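Long-range contact in CDA peptide synthetase I (Streptomyces coelicolor, PDB 5DU9), which contains a condensation domain of a nonribosomal peptide synthetase, a two-lobed fold of the CoA-dependent acyltransferase clan: residues A189-E201 with R297-V309. The protein carries 1 engineered substitution. Numbering follows the deposited sequence.
Sequences AAFGDTDRMVAGE and RYGANARITPGMV. With SO4 (sulfate ion), chain C.
Asn301 pairs with the backbone of Asp193 almost as another peptide unit would: its OD1 accepts from Asp193 N at 2.8 Å, while ND2 donates to Asp193 O at 3.0 Å, both nearly straight. With CG anti to the backbone N (chi1 176°), the amide is directed toward Asp193, the N-cap of helix 194-205, whose OD2 accepts from Arg196 N. Two bonds fix the amide's rotation, and asparagine suits the place by offering donor and acceptor together. Gly192 N donates to Ile304 O; its bare CA, with no side chain to run into Asn301 O, lies 3.2 Å from Thr305 OG1. One turn into the helix, packing is tight and apolar: Met197, bent at its last torsion, lays SD against Ala302 CB and brings CE within 3.5 Å of Val309 CG1. Pro306 CG sits squarely over the Phe191 ring, 3.6 Å from its centroid, a CH-pi contact. The outer side is looser, the exposed Arg196 guanidinium stacking over the Asn301 amide, planes 29° apart, beside a sulfate, probably from the crystallisation liquor, held by Asn301 N. Polar bonds thus set the register, and buried apolar Met197, Ala302 and Val309 join this helix start to the loop carrying Met308 into the ligand pocket.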
ATOM      1  N   ALA A 189     -20.310 -12.305   7.110  1.00 38.05           N
ATOM      2  CA  ALA A 189     -18.972 -11.948   6.663  1.00 32.34           C
ATOM      3  C   ALA A 189     -18.292 -13.184   6.089  1.00 37.70           C
ATOM      4  O   ALA A 189     -18.601 -14.309   6.485  1.00 44.00           O
ATOM      5  CB  ALA A 189     -18.157 -11.367   7.805  1.00 33.86           C
ATOM      6  N   ALA A 190     -17.378 -12.968   5.149  1.00 34.75           N
ATOM      7  CA  ALA A 190     -16.653 -14.061   4.513  1.00 28.80           C
ATOM      8  C   ALA A 190     -15.159 -13.794   4.550  1.00 22.51           C
ATOM      9  O   ALA A 190     -14.514 -13.671   3.508  1.00 27.62           O
ATOM     10  CB  ALA A 190     -17.123 -14.248   3.083  1.00 33.09           C
ATOM     11  N   PHE A 191     -14.616 -13.689   5.759  1.00 21.64           N
ATOM     12  CA  PHE A 191     -13.182 -13.486   5.934  1.00 19.93           C
ATOM     13  C   PHE A 191     -12.510 -14.798   6.334  1.00 20.19           C
ATOM     14  O   PHE A 191     -13.173 -15.738   6.783  1.00 21.37           O
ATOM     15  CB  PHE A 191     -12.909 -12.409   6.989  1.00 19.82           C
ATOM     16  CG  PHE A 191     -13.273 -11.011   6.551  1.00 19.43           C
ATOM     17  CD1 PHE A 191     -13.061 -10.593   5.249  1.00 21.00           C
ATOM     18  CD2 PHE A 191     -13.823 -10.116   7.454  1.00 25.31           C
ATOM     19  CE1 PHE A 191     -13.393  -9.307   4.854  1.00 25.62           C
ATOM     20  CE2 PHE A 191     -14.156  -8.835   7.065  1.00 24.14           C
ATOM     21  CZ  PHE A 191     -13.939  -8.430   5.766  1.00 23.82           C
ATOM     22  N   GLY A 192     -11.194 -14.850   6.158  1.00 21.85           N
ATOM     23  CA  GLY A 192     -10.413 -16.019   6.513  1.00 21.53           C
ATOM     24  C   GLY A 192      -9.823 -15.930   7.908  1.00 22.65           C
ATOM     25  O   GLY A 192     -10.117 -15.002   8.664  1.00 22.55           O
ATOM     26  N   ASP A 193      -8.978 -16.901   8.240  1.00 20.00           N
ATOM     27  CA  ASP A 193      -8.440 -17.044   9.589  1.00 20.57           C
ATOM     28  C   ASP A 193      -6.955 -16.710   9.655  1.00 20.70           C
ATOM     29  O   ASP A 193      -6.146 -17.260   8.908  1.00 19.28           O
ATOM     30  CB  ASP A 193      -8.669 -18.467  10.098  1.00 21.84           C
ATOM     31  CG  ASP A 193      -8.131 -18.671  11.494  1.00 30.77           C
ATOM     32  OD1 ASP A 193      -8.787 -18.217  12.454  1.00 30.45           O
ATOM     33  OD2 ASP A 193      -7.051 -19.276  11.632  1.00 26.31           O
ATOM     34  N   THR A 194      -6.602 -15.817  10.572  1.00 19.71           N
ATOM     35  CA  THR A 194      -5.228 -15.349  10.694  1.00 19.07           C
ATOM     36  C   THR A 194      -4.303 -16.449  11.213  1.00 19.68           C
ATOM     37  O   THR A 194      -3.182 -16.592  10.733  1.00 19.15           O
ATOM     38  CB  THR A 194      -5.137 -14.127  11.625  1.00 19.14           C
ATOM     39  OG1 THR A 194      -5.968 -13.075  11.114  1.00 18.66           O
ATOM     40  CG2 THR A 194      -3.705 -13.623  11.726  1.00 18.62           C
ATOM     41  N   ASP A 195      -4.766 -17.223  12.190  1.00 20.90           N
ATOM     42  CA  ASP A 195      -3.928 -18.267  12.772  1.00 21.68           C
ATOM     43  C   ASP A 195      -3.449 -19.244  11.700  1.00 21.42           C
ATOM     44  O   ASP A 195      -2.287 -19.642  11.694  1.00 21.44           O
ATOM     45  CB  ASP A 195      -4.676 -19.028  13.872  1.00 23.17           C
ATOM     46  CG  ASP A 195      -4.794 -18.234  15.165  1.00 23.73           C
ATOM     47  OD1 ASP A 195      -3.948 -17.351  15.418  1.00 24.44           O
ATOM     48  OD2 ASP A 195      -5.729 -18.511  15.943  1.00 29.34           O
ATOM     49  N   ARG A 196      -4.338 -19.620  10.788  1.00 21.29           N
ATOM     50  CA  ARG A 196      -3.966 -20.547   9.725  1.00 21.17           C
ATOM     51  C   ARG A 196      -2.991 -19.900   8.744  1.00 19.90           C
ATOM     52  O   ARG A 196      -2.099 -20.568   8.221  1.00 19.90           O
ATOM     53  CB  ARG A 196      -5.205 -21.049   8.982  1.00 21.48           C
ATOM     54  CG  ARG A 196      -5.981 -22.109   9.738  1.00 23.40           C
ATOM     55  CD  ARG A 196      -7.013 -22.778   8.846  1.00 25.21           C
ATOM     56  NE  ARG A 196      -8.294 -22.075   8.870  1.00 26.99           N
ATOM     57  CZ  ARG A 196      -9.056 -21.832   7.806  1.00 29.12           C
ATOM     58  NH1 ARG A 196      -8.680 -22.213   6.591  1.00 25.68           N
ATOM     59  NH2 ARG A 196     -10.206 -21.192   7.962  1.00 26.26           N
ATOM     60  N   MET A 197      -3.167 -18.604   8.497  1.00 18.93           N
ATOM     61  CA  MET A 197      -2.268 -17.855   7.623  1.00 17.80           C
ATOM     62  C   MET A 197      -0.864 -17.813   8.234  1.00 17.92           C
ATOM     63  O   MET A 197       0.135 -18.033   7.550  1.00 17.59           O
ATOM     64  CB  MET A 197      -2.813 -16.437   7.385  1.00 16.98           C
ATOM     65  CG  MET A 197      -2.012 -15.599   6.393  1.00 17.00           C
ATOM     66  SD  MET A 197      -2.898 -14.112   5.844  1.00 15.09           S
ATOM     67  CE  MET A 197      -3.061 -13.198   7.378  1.00 16.53           C
ATOM     68  N   VAL A 198      -0.794 -17.539   9.530  1.00 18.53           N
ATOM     69  CA  VAL A 198       0.481 -17.528  10.241  1.00 18.90           C
ATOM     70  C   VAL A 198       1.118 -18.921  10.247  1.00 19.73           C
ATOM     71  O   VAL A 198       2.329 -19.059  10.079  1.00 19.76           O
ATOM     72  CB  VAL A 198       0.293 -17.024  11.689  1.00 19.61           C
ATOM     73  CG1 VAL A 198       1.552 -17.241  12.530  1.00 23.06           C
ATOM     74  CG2 VAL A 198      -0.087 -15.553  11.673  1.00 18.88           C
ATOM     75  N   ALA A 199       0.306 -19.953  10.435  1.00 20.55           N
ATOM     76  CA  ALA A 199       0.820 -21.319  10.422  1.00 21.50           C
ATOM     77  C   ALA A 199       1.442 -21.646   9.065  1.00 20.91           C
ATOM     78  O   ALA A 199       2.433 -22.379   8.986  1.00 21.48           O
ATOM     79  CB  ALA A 199      -0.289 -22.312  10.754  1.00 22.53           C
ATOM     80  N   GLY A 200       0.863 -21.093   8.005  1.00 19.88           N
ATOM     81  CA  GLY A 200       1.391 -21.273   6.666  1.00 19.30           C
ATOM     82  C   GLY A 200       2.782 -20.684   6.535  1.00 18.85           C
ATOM     83  O   GLY A 200       3.663 -21.281   5.914  1.00 19.08           O
ATOM     84  N   GLU A 201       2.983 -19.513   7.130  1.00 18.36           N
ATOM     85  CA  GLU A 201       4.283 -18.849   7.084  1.00 18.07           C
ATOM     86  C   GLU A 201       5.304 -19.665   7.862  1.00 19.24           C
ATOM     87  O   GLU A 201       6.436 -19.839   7.421  1.00 19.39           O
ATOM     88  CB  GLU A 201       4.201 -17.430   7.656  1.00 17.53           C
ATOM     89  CG  GLU A 201       3.266 -16.501   6.905  1.00 16.47           C
ATOM     90  CD  GLU A 201       3.403 -15.052   7.349  1.00 16.02           C
ATOM     91  OE1 GLU A 201       3.803 -14.819   8.511  1.00 19.56           O
ATOM     92  OE2 GLU A 201       3.118 -14.148   6.533  1.00 16.71           O
ATOM     93  N   ARG A 297       0.197 -13.105   0.314  1.00 12.01           N
ATOM     94  CA  ARG A 297      -0.973 -13.953   0.527  1.00 12.55           C
ATOM     95  C   ARG A 297      -0.940 -15.169  -0.384  1.00 14.70           C
ATOM     96  O   ARG A 297      -0.990 -15.046  -1.606  1.00 16.26           O
ATOM     97  CB  ARG A 297      -2.252 -13.146   0.305  1.00 13.28           C
ATOM     98  CG  ARG A 297      -2.420 -12.071   1.352  1.00 12.70           C
ATOM     99  CD  ARG A 297      -3.431 -10.997   0.987  1.00 14.76           C
ATOM    100  NE  ARG A 297      -3.395  -9.967   2.017  1.00 14.31           N
ATOM    101  CZ  ARG A 297      -4.076 -10.018   3.156  1.00 15.81           C
ATOM    102  NH1 ARG A 297      -4.894 -11.033   3.404  1.00 19.41           N
ATOM    103  NH2 ARG A 297      -3.944  -9.050   4.050  1.00 14.92           N
ATOM    104  N   TYR A 298      -0.848 -16.344   0.234  1.00 15.24           N
ATOM    105  CA  TYR A 298      -0.738 -17.601  -0.490  1.00 14.43           C
ATOM    106  C   TYR A 298      -1.881 -18.530  -0.111  1.00 15.34           C
ATOM    107  O   TYR A 298      -1.985 -18.975   1.029  1.00 17.20           O
ATOM    108  CB  TYR A 298       0.624 -18.238  -0.209  1.00 15.11           C
ATOM    109  CG  TYR A 298       1.733 -17.273  -0.523  1.00 13.79           C
ATOM    110  CD1 TYR A 298       2.123 -17.042  -1.834  1.00 17.34           C
ATOM    111  CD2 TYR A 298       2.351 -16.547   0.483  1.00 13.68           C
ATOM    112  CE1 TYR A 298       3.117 -16.132  -2.129  1.00 16.00           C
ATOM    113  CE2 TYR A 298       3.348 -15.638   0.197  1.00 14.35           C
ATOM    114  CZ  TYR A 298       3.725 -15.434  -1.109  1.00 14.58           C
ATOM    115  OH  TYR A 298       4.718 -14.523  -1.399  1.00 15.40           O
ATOM    116  N   GLY A 299      -2.749 -18.790  -1.081  1.00 18.14           N
ATOM    117  CA  GLY A 299      -3.897 -19.654  -0.874  1.00 19.42           C
ATOM    118  C   GLY A 299      -5.158 -18.852  -0.641  1.00 18.99           C
ATOM    119  O   GLY A 299      -5.106 -17.648  -0.392  1.00 19.71           O
ATOM    120  N   ALA A 300      -6.299 -19.530  -0.714  1.00 20.83           N
ATOM    121  CA  ALA A 300      -7.594 -18.862  -0.661  1.00 18.89           C
ATOM    122  C   ALA A 300      -7.855 -18.207   0.690  1.00 17.14           C
ATOM    123  O   ALA A 300      -8.382 -17.093   0.754  1.00 19.15           O
ATOM    124  CB  ALA A 300      -8.702 -19.853  -0.981  1.00 19.77           C
ATOM    125  N   ASN A 301      -7.509 -18.898   1.772  1.00 18.05           N
ATOM    126  CA  ASN A 301      -7.747 -18.363   3.107  1.00 18.04           C
ATOM    127  C   ASN A 301      -6.994 -17.060   3.320  1.00 17.41           C
ATOM    128  O   ASN A 301      -7.562 -16.067   3.773  1.00 16.73           O
ATOM    129  CB  ASN A 301      -7.341 -19.372   4.181  1.00 18.82           C
ATOM    130  CG  ASN A 301      -7.489 -18.813   5.585  1.00 19.10           C
ATOM    131  OD1 ASN A 301      -8.603 -18.595   6.065  1.00 19.73           O
ATOM    132  ND2 ASN A 301      -6.366 -18.576   6.248  1.00 18.76           N
ATOM    133  N   ALA A 302      -5.712 -17.069   2.975  1.00 16.33           N
ATOM    134  CA  ALA A 302      -4.870 -15.895   3.154  1.00 15.30           C
ATOM    135  C   ALA A 302      -5.384 -14.704   2.348  1.00 15.06           C
ATOM    136  O   ALA A 302      -5.328 -13.561   2.812  1.00 18.21           O
ATOM    137  CB  ALA A 302      -3.432 -16.217   2.768  1.00 15.42           C
ATOM    138  N   ARG A 303      -5.900 -14.967   1.151  1.00 18.55           N
ATOM    139  CA  ARG A 303      -6.350 -13.894   0.271  1.00 17.87           C
ATOM    140  C   ARG A 303      -7.488 -13.065   0.867  1.00 16.45           C
ATOM    141  O   ARG A 303      -7.602 -11.874   0.575  1.00 21.84           O
ATOM    142  CB  ARG A 303      -6.780 -14.465  -1.083  1.00 21.95           C
ATOM    143  CG  ARG A 303      -5.607 -14.727  -2.023  1.00 24.11           C
ATOM    144  CD  ARG A 303      -6.061 -14.948  -3.455  1.00 31.65           C
ATOM    145  NE  ARG A 303      -6.804 -16.196  -3.615  1.00 35.17           N
ATOM    146  CZ  ARG A 303      -6.241 -17.388  -3.799  1.00 40.21           C
ATOM    147  NH1 ARG A 303      -4.921 -17.511  -3.841  1.00 42.36           N
ATOM    148  NH2 ARG A 303      -7.004 -18.464  -3.938  1.00 40.49           N
ATOM    149  N   ILE A 304      -8.303 -13.679   1.721  1.00 16.10           N
ATOM    150  CA  ILE A 304      -9.481 -13.002   2.278  1.00 17.62           C
ATOM    151  C   ILE A 304      -9.391 -12.787   3.789  1.00 16.19           C
ATOM    152  O   ILE A 304     -10.409 -12.636   4.456  1.00 17.04           O
ATOM    153  CB  ILE A 304     -10.774 -13.784   1.962  1.00 20.27           C
ATOM    154  CG1 ILE A 304     -10.706 -15.206   2.532  1.00 18.71           C
ATOM    155  CG2 ILE A 304     -11.002 -13.821   0.458  1.00 23.40           C
ATOM    156  CD1 ILE A 304     -12.043 -15.925   2.561  1.00 22.79           C
ATOM    157  N   THR A 305      -8.173 -12.755   4.323  1.00 15.75           N
ATOM    158  CA  THR A 305      -7.968 -12.508   5.748  1.00 17.04           C
ATOM    159  C   THR A 305      -7.436 -11.095   5.977  1.00 15.61           C
ATOM    160  O   THR A 305      -6.268 -10.830   5.714  1.00 15.93           O
ATOM    161  CB  THR A 305      -6.987 -13.529   6.359  1.00 16.43           C
ATOM    162  OG1 THR A 305      -7.498 -14.855   6.169  1.00 18.31           O
ATOM    163  CG2 THR A 305      -6.800 -13.283   7.851  1.00 17.26           C
ATOM    164  N   PRO A 306      -8.290 -10.179   6.469  1.00 16.02           N
ATOM    165  CA  PRO A 306      -7.770  -8.839   6.753  1.00 15.65           C
ATOM    166  C   PRO A 306      -6.622  -8.888   7.754  1.00 15.71           C
ATOM    167  O   PRO A 306      -6.687  -9.614   8.744  1.00 16.46           O
ATOM    168  CB  PRO A 306      -8.983  -8.101   7.324  1.00 16.89           C
ATOM    169  CG  PRO A 306     -10.160  -8.829   6.757  1.00 16.91           C
ATOM    170  CD  PRO A 306      -9.741 -10.266   6.704  1.00 16.94           C
ATOM    171  N   GLY A 307      -5.568  -8.131   7.483  1.00 15.05           N
ATOM    172  CA  GLY A 307      -4.384  -8.188   8.312  1.00 15.18           C
ATOM    173  C   GLY A 307      -3.240  -7.435   7.675  1.00 14.44           C
ATOM    174  O   GLY A 307      -3.446  -6.551   6.848  1.00 14.22           O
ATOM    175  N   MET A 308      -2.030  -7.790   8.090  1.00 14.50           N
ATOM    176  CA  MET A 308      -0.810  -7.196   7.578  1.00 14.00           C
ATOM    177  C   MET A 308       0.166  -8.324   7.273  1.00 13.87           C
ATOM    178  O   MET A 308       0.721  -8.926   8.192  1.00 14.59           O
ATOM    179  CB  MET A 308      -0.227  -6.214   8.598  1.00 14.54           C
ATOM    180  CG  MET A 308       1.225  -5.830   8.369  1.00 14.38           C
ATOM    181  SD  MET A 308       1.562  -5.300   6.683  1.00 13.98           S
ATOM    182  CE  MET A 308       3.110  -4.419   6.909  1.00 20.41           C
ATOM    183  N   VAL A 309       0.346  -8.629   5.989  1.00 13.19           N
ATOM    184  CA  VAL A 309       1.243  -9.710   5.578  1.00 13.15           C
ATOM    185  C   VAL A 309       2.118  -9.333   4.393  1.00 12.52           C
ATOM    186  O   VAL A 309       2.926 -10.137   3.942  1.00 14.50           O
ATOM    187  CB  VAL A 309       0.463 -10.996   5.201  1.00 23.23           C
ATOM    188  CG1 VAL A 309       0.002 -11.719   6.445  1.00 32.96           C
ATOM    189  CG2 VAL A 309      -0.706 -10.675   4.290  1.00 21.77           C
TER
HETATM  190  S   SO4 C 501      -6.265 -22.602   2.004  1.00 30.32           S
HETATM  191  O1  SO4 C 501      -5.883 -23.505   0.923  1.00 42.71           O
HETATM  192  O2  SO4 C 501      -6.879 -23.365   3.092  1.00 35.66           O
HETATM  193  O3  SO4 C 501      -5.076 -21.921   2.507  1.00 35.55           O
HETATM  194  O4  SO4 C 501      -7.214 -21.619   1.493  1.00 30.24           O
HETATM  195  O   HOH W   1      -4.886 -10.685  10.440  1.00 16.28           O
HETATM  196  O   HOH W   2       3.808 -11.583   6.558  1.00 14.73           O